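Local atomic coordinates of subclass B1 metallo-beta-lactamase (Myroides odoratimimus, PDB entry 6T5L), a protein that hydrolyses beta-lactam antibiotics, probably including carbapenems, as a zinc-dependent subclass B1 metallo-beta-lactamase. Residues Leu17-Thr22 with Ile78-Asn83; Asp66-Thr69 with Ser73-Glu76. All blocks are in the same frame, centred on the assembly; numbering follows the deposited sequence.

Interaction 1 (Leu17-Thr22 with Ile78-Asn83); sequences LIVYQT and INFVTN
A classic beta bulge in edge strand 17-21, where Val19 and Tyr20 both face Ile27 of the neighbouring strand, turns two consecutive side chains toward Phe80 of helix 71-83. The Phe80 ring reaches out to meet the pair with CG anti to its own backbone N (chi1 167°), and its CD1-CE1-CZ side does the touching. At the far end of that ring, Phe80 CZ lies 3.6 Å from CG2 of Val19, which meets the phenylalanine crosswise. Further back, Phe80 CE1 comes within 3.6 Å of the Val19 carbonyl O, while Tyr20 CB sits 3.8 Å from the same CE1. Nearest the ring root, Phe80 CD1 meets Tyr20 CD2 at 3.7 Å. The two aromatic side chains come from opposite sides and pass each other, and their rings, with centroids 5.5 Å apart and planes at 63°, meet obliquely. Because the tyrosine too holds CG anti to its backbone N (chi1 179°), its ring is carried past Phe80 with the hydroxyl beyond, where OH hydrogen-bonds to Glu76 OE1. Ile27 of strand 25-29 and Leu85 of the loop after the helix also touch the buried Phe80 ring, so it packs on both strands 17-21 and 25-29. Aromatic and aliphatic side chains thus join a helix to the edge of the six-stranded sheet, the helix-on-sheet layering of the alpha-beta/beta-alpha sandwich of metallo-beta-lactamases.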
loop_
_atom_site.group_PDB
_atom_site.type_symbol
_atom_site.label_atom_id
_atom_site.label_comp_id
_atom_site.label_asym_id
_atom_site.label_seq_id
_atom_site.Cartn_x
_atom_site.Cartn_y
_atom_site.Cartn_z
ATOM N N LEU A 17 -5.823 17.747 2.151
ATOM C CA LEU A 17 -5.474 18.648 1.061
ATOM C C LEU A 17 -5.019 17.832 -0.130
ATOM O O LEU A 17 -4.250 16.877 0.035
ATOM C CB LEU A 17 -4.342 19.590 1.442
ATOM C CG LEU A 17 -4.534 20.544 2.596
ATOM C CD1 LEU A 17 -3.197 21.265 2.817
ATOM C CD2 LEU A 17 -5.681 21.545 2.326
ATOM N N ILE A 18 -5.521 18.176 -1.309
ATOM C CA ILE A 18 -4.951 17.645 -2.542
ATOM C C ILE A 18 -3.638 18.375 -2.785
ATOM O O ILE A 18 -3.620 19.594 -2.886
ATOM C CB ILE A 18 -5.905 17.850 -3.727
ATOM C CG1 ILE A 18 -7.182 17.024 -3.557
ATOM C CG2 ILE A 18 -5.147 17.565 -5.055
ATOM C CD1 ILE A 18 -8.380 17.640 -4.262
ATOM N N VAL A 19 -2.528 17.658 -2.835
ATOM C CA VAL A 19 -1.278 18.374 -3.059
ATOM C C VAL A 19 -0.695 18.136 -4.446
ATOM O O VAL A 19 0.310 18.745 -4.775
ATOM C CB VAL A 19 -0.261 18.029 -1.968
ATOM C CG1 VAL A 19 -0.768 18.580 -0.647
ATOM C CG2 VAL A 19 -0.057 16.554 -1.947
ATOM N N TYR A 20 -1.305 17.287 -5.267
ATOM C CA TYR A 20 -0.848 17.015 -6.636
ATOM C C TYR A 20 -1.996 16.333 -7.350
ATOM O O TYR A 20 -2.620 15.431 -6.781
ATOM C CB TYR A 20 0.400 16.133 -6.629
ATOM C CG TYR A 20 0.942 15.768 -8.009
ATOM C CD1 TYR A 20 0.451 14.668 -8.717
ATOM C CD2 TYR A 20 1.955 16.501 -8.578
ATOM C CE1 TYR A 20 0.956 14.339 -9.969
ATOM C CE2 TYR A 20 2.459 16.203 -9.808
ATOM C CZ TYR A 20 1.975 15.107 -10.513
ATOM O OH TYR A 20 2.507 14.793 -11.777
ATOM N N GLN A 21 -2.286 16.719 -8.582
ATOM C CA GLN A 21 -3.352 16.039 -9.306
ATOM C C GLN A 21 -3.191 16.240 -10.808
ATOM O O GLN A 21 -2.974 17.362 -11.299
ATOM C CB GLN A 21 -4.733 16.536 -8.861
ATOM C CG GLN A 21 -5.910 15.937 -9.629
ATOM C CD GLN A 21 -7.265 16.383 -9.084
ATOM O OE1 GLN A 21 -7.431 17.527 -8.654
ATOM N NE2 GLN A 21 -8.244 15.485 -9.129
ATOM N N THR A 22 -3.449 15.157 -11.515
ATOM C CA THR A 22 -3.115 14.917 -12.912
ATOM C C THR A 22 -4.059 13.798 -13.337
ATOM O O THR A 22 -4.678 13.147 -12.494
ATOM C CB THR A 22 -1.619 14.558 -12.971
ATOM O OG1 THR A 22 -0.815 15.769 -12.951
ATOM C CG2 THR A 22 -1.297 13.673 -14.022
ATOM N N ILE A 78 7.495 9.918 -7.997
ATOM C CA ILE A 78 8.909 10.104 -7.612
ATOM C C ILE A 78 9.346 11.552 -7.831
ATOM O O ILE A 78 9.931 12.185 -6.941
ATOM C CB ILE A 78 9.797 9.119 -8.395
ATOM C CG1 ILE A 78 9.476 7.683 -7.952
ATOM C CG2 ILE A 78 11.281 9.469 -8.200
ATOM C CD1 ILE A 78 9.969 6.560 -8.900
ATOM N N ASN A 79 9.012 12.117 -8.994
ATOM C CA ASN A 79 9.339 13.513 -9.268
ATOM C C ASN A 79 8.609 14.431 -8.301
ATOM O O ASN A 79 9.178 15.413 -7.820
ATOM C CB ASN A 79 8.994 13.843 -10.723
ATOM C CG ASN A 79 10.070 13.317 -11.737
ATOM O OD1 ASN A 79 11.210 13.002 -11.363
ATOM N ND2 ASN A 79 9.690 13.219 -12.987
ATOM N N PHE A 80 7.355 14.110 -7.949
ATOM C CA PHE A 80 6.695 14.935 -6.935
ATOM C C PHE A 80 7.446 14.896 -5.602
ATOM O O PHE A 80 7.606 15.918 -4.920
ATOM C CB PHE A 80 5.264 14.479 -6.731
ATOM C CG PHE A 80 4.599 15.059 -5.490
ATOM C CD1 PHE A 80 3.986 16.291 -5.523
ATOM C CD2 PHE A 80 4.578 14.347 -4.310
ATOM C CE1 PHE A 80 3.340 16.811 -4.392
ATOM C CE2 PHE A 80 3.936 14.854 -3.162
ATOM C CZ PHE A 80 3.327 16.089 -3.201
ATOM N N VAL A 81 7.864 13.715 -5.183
ATOM C CA VAL A 81 8.569 13.648 -3.911
ATOM C C VAL A 81 9.852 14.466 -3.976
ATOM O O VAL A 81 10.147 15.262 -3.073
ATOM C CB VAL A 81 8.849 12.185 -3.514
ATOM C CG1 VAL A 81 9.769 12.163 -2.303
ATOM C CG2 VAL A 81 7.532 11.445 -3.242
ATOM N N THR A 82 10.599 14.341 -5.081
ATOM C CA THR A 82 11.895 14.994 -5.184
ATOM C C THR A 82 11.729 16.492 -5.234
ATOM O O THR A 82 12.356 17.224 -4.463
ATOM C CB THR A 82 12.629 14.500 -6.414
ATOM O OG1 THR A 82 12.902 13.123 -6.241
ATOM C CG2 THR A 82 13.951 15.298 -6.675
ATOM N N ASN A 83 10.882 16.971 -6.144
ATOM C CA ASN A 83 10.813 18.398 -6.406
ATOM C C ASN A 83 9.831 19.159 -5.544
ATOM O O ASN A 83 10.006 20.367 -5.378
ATOM C CB ASN A 83 10.424 18.648 -7.851
ATOM C CG ASN A 83 11.420 18.030 -8.822
ATOM O OD1 ASN A 83 12.619 18.083 -8.604
ATOM N ND2 ASN A 83 10.915 17.401 -9.855
#

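Interaction 2 (Asp66-Thr69 with Ser73-Glu76)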
loop_
_atom_site.group_PDB
_atom_site.type_symbol
_atom_site.label_atom_id
_atom_site.label_comp_id
_atom_site.label_asym_id
_atom_site.label_seq_id
_atom_site.Cartn_x
_atom_site.Cartn_y
_atom_site.Cartn_z
ATOM N N ASP A 66 3.103 0.365 -1.871
ATOM C CA ASP A 66 2.539 0.201 -3.202
ATOM C C ASP A 66 2.984 1.184 -4.291
ATOM O O ASP A 66 2.917 2.407 -4.096
ATOM C CB ASP A 66 1.024 0.193 -3.198
ATOM C CG ASP A 66 0.432 -1.103 -2.642
ATOM O OD1 ASP A 66 1.201 -1.926 -2.039
ATOM O OD2 ASP A 66 -0.806 -1.273 -2.801
ATOM N N THR A 67 3.683 0.694 -5.299
ATOM C CA THR A 67 3.810 1.541 -6.478
ATOM C C THR A 67 2.428 1.955 -6.971
ATOM O O THR A 67 1.467 1.194 -6.834
ATOM C CB THR A 67 4.606 0.862 -7.599
ATOM O OG1 THR A 67 3.816 -0.132 -8.280
ATOM C CG2 THR A 67 5.892 0.238 -7.022
ATOM N N PRO A 68 2.289 3.164 -7.508
ATOM C CA PRO A 68 1.196 3.443 -8.457
ATOM C C PRO A 68 1.214 2.431 -9.599
ATOM O O PRO A 68 2.163 1.657 -9.764
ATOM C CB PRO A 68 1.481 4.866 -8.973
ATOM C CG PRO A 68 2.489 5.487 -7.979
ATOM C CD PRO A 68 3.264 4.282 -7.390
ATOM N N THR A 69 0.150 2.460 -10.417
ATOM C CA THR A 69 -0.215 1.299 -11.217
ATOM C C THR A 69 0.709 1.084 -12.413
ATOM O O THR A 69 0.749 -0.032 -12.957
ATOM C CB THR A 69 -1.669 1.427 -11.728
ATOM O OG1 THR A 69 -1.872 2.726 -12.282
ATOM C CG2 THR A 69 -2.674 1.205 -10.592
ATOM N N SER A 73 2.884 6.798 -13.992
ATOM C CA SER A 73 2.303 7.295 -12.749
ATOM C C SER A 73 3.352 7.311 -11.639
ATOM O O SER A 73 3.434 8.274 -10.838
ATOM C CB SER A 73 1.115 6.415 -12.320
ATOM O OG SER A 73 0.026 6.531 -13.236
ATOM N N SER A 74 4.140 6.227 -11.576
ATOM C CA SER A 74 5.216 6.100 -10.608
ATOM C C SER A 74 6.261 7.206 -10.793
ATOM O O SER A 74 6.726 7.798 -9.810
ATOM C CB SER A 74 5.863 4.715 -10.748
ATOM O OG SER A 74 4.991 3.663 -10.357
ATOM N N LEU A 75 6.643 7.507 -12.045
ATOM C CA LEU A 75 7.571 8.622 -12.270
ATOM C C LEU A 75 6.966 9.968 -11.830
ATOM O O LEU A 75 7.675 10.833 -11.288
ATOM C CB LEU A 75 7.964 8.688 -13.756
ATOM C CG LEU A 75 8.906 9.782 -14.240
ATOM C CD1 LEU A 75 10.293 9.734 -13.522
ATOM C CD2 LEU A 75 9.164 9.787 -15.854
ATOM N N GLU A 76 5.663 10.201 -12.092
ATOM C CA GLU A 76 5.056 11.415 -11.543
ATOM C C GLU A 76 5.178 11.452 -10.025
ATOM O O GLU A 76 5.483 12.494 -9.459
ATOM C CB GLU A 76 3.587 11.586 -11.939
ATOM C CG GLU A 76 3.380 11.835 -13.452
ATOM C CD GLU A 76 1.942 12.213 -13.846
ATOM O OE1 GLU A 76 1.203 12.820 -13.031
ATOM O OE2 GLU A 76 1.548 11.843 -14.986
#
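Two hydrogen bonds grip the hydroxyl of Thr67, with a weak third from Cys101 O; the CB of this threonine lies 3.9 Å from Ser74 OG across the contact. Thr67 OG1 donates to Pro68 O at 2.9 Å, meeting the carbonyl at a C=O...O angle of 140° and 28° off its plane, and Gly104 N also bonds to this hydroxyl oxygen. That grip fixes the threonine rotation. The proline ring then presses against the first turn of the helix. Pro68 CD is 3.5 Å from Ser74 OG, and Pro68 CG lies 3.8 Å from Ser74 CA. Pro68 CB meets Ser73 CB at 3.7 Å, so the CB, CG and CD atoms span two successive helix residues. This is the loop joining strand 61-65 to helix 71-83, a beta-alpha connection of the metallo-beta-lactamase fold, folded back on the helix it precedes. Both serine hydroxyls are satisfied elsewhere: with OG beside its backbone N (chi1 -68°), Ser74 bonds back to Asp70 O, while Ser73 OG bonds to Asn24 O. Phe108 of helix 105-110 touches Thr67, Pro68 and Ser74, and His37 and Ser39 of strand 34-41 also pack on the proline.

Helix 71-83 serves both contacts: interaction 2 uses its early turns and interaction 1 its last ones, their centres 11 Å apart. Along the chain, 66-69 with 73-76 is nested inside the long loop closed by 17-22 with 78-83. The 2.7 Å hydrogen bond between Tyr20 OH and Glu76 OE1 joins them directly. Asn24, just beyond segment 17-22, also bonds to Glu76 OE2 and Ser73 OG, holding the chain that follows that segment to the helix. Interaction 2 lies deeper and nearer the active site, the Thr69 side chain being about 9 Å from a bound zinc ion. The zinc ligands themselves (His96, His98 and His161; Asp100, Cys180 and His221) belong to neither contact.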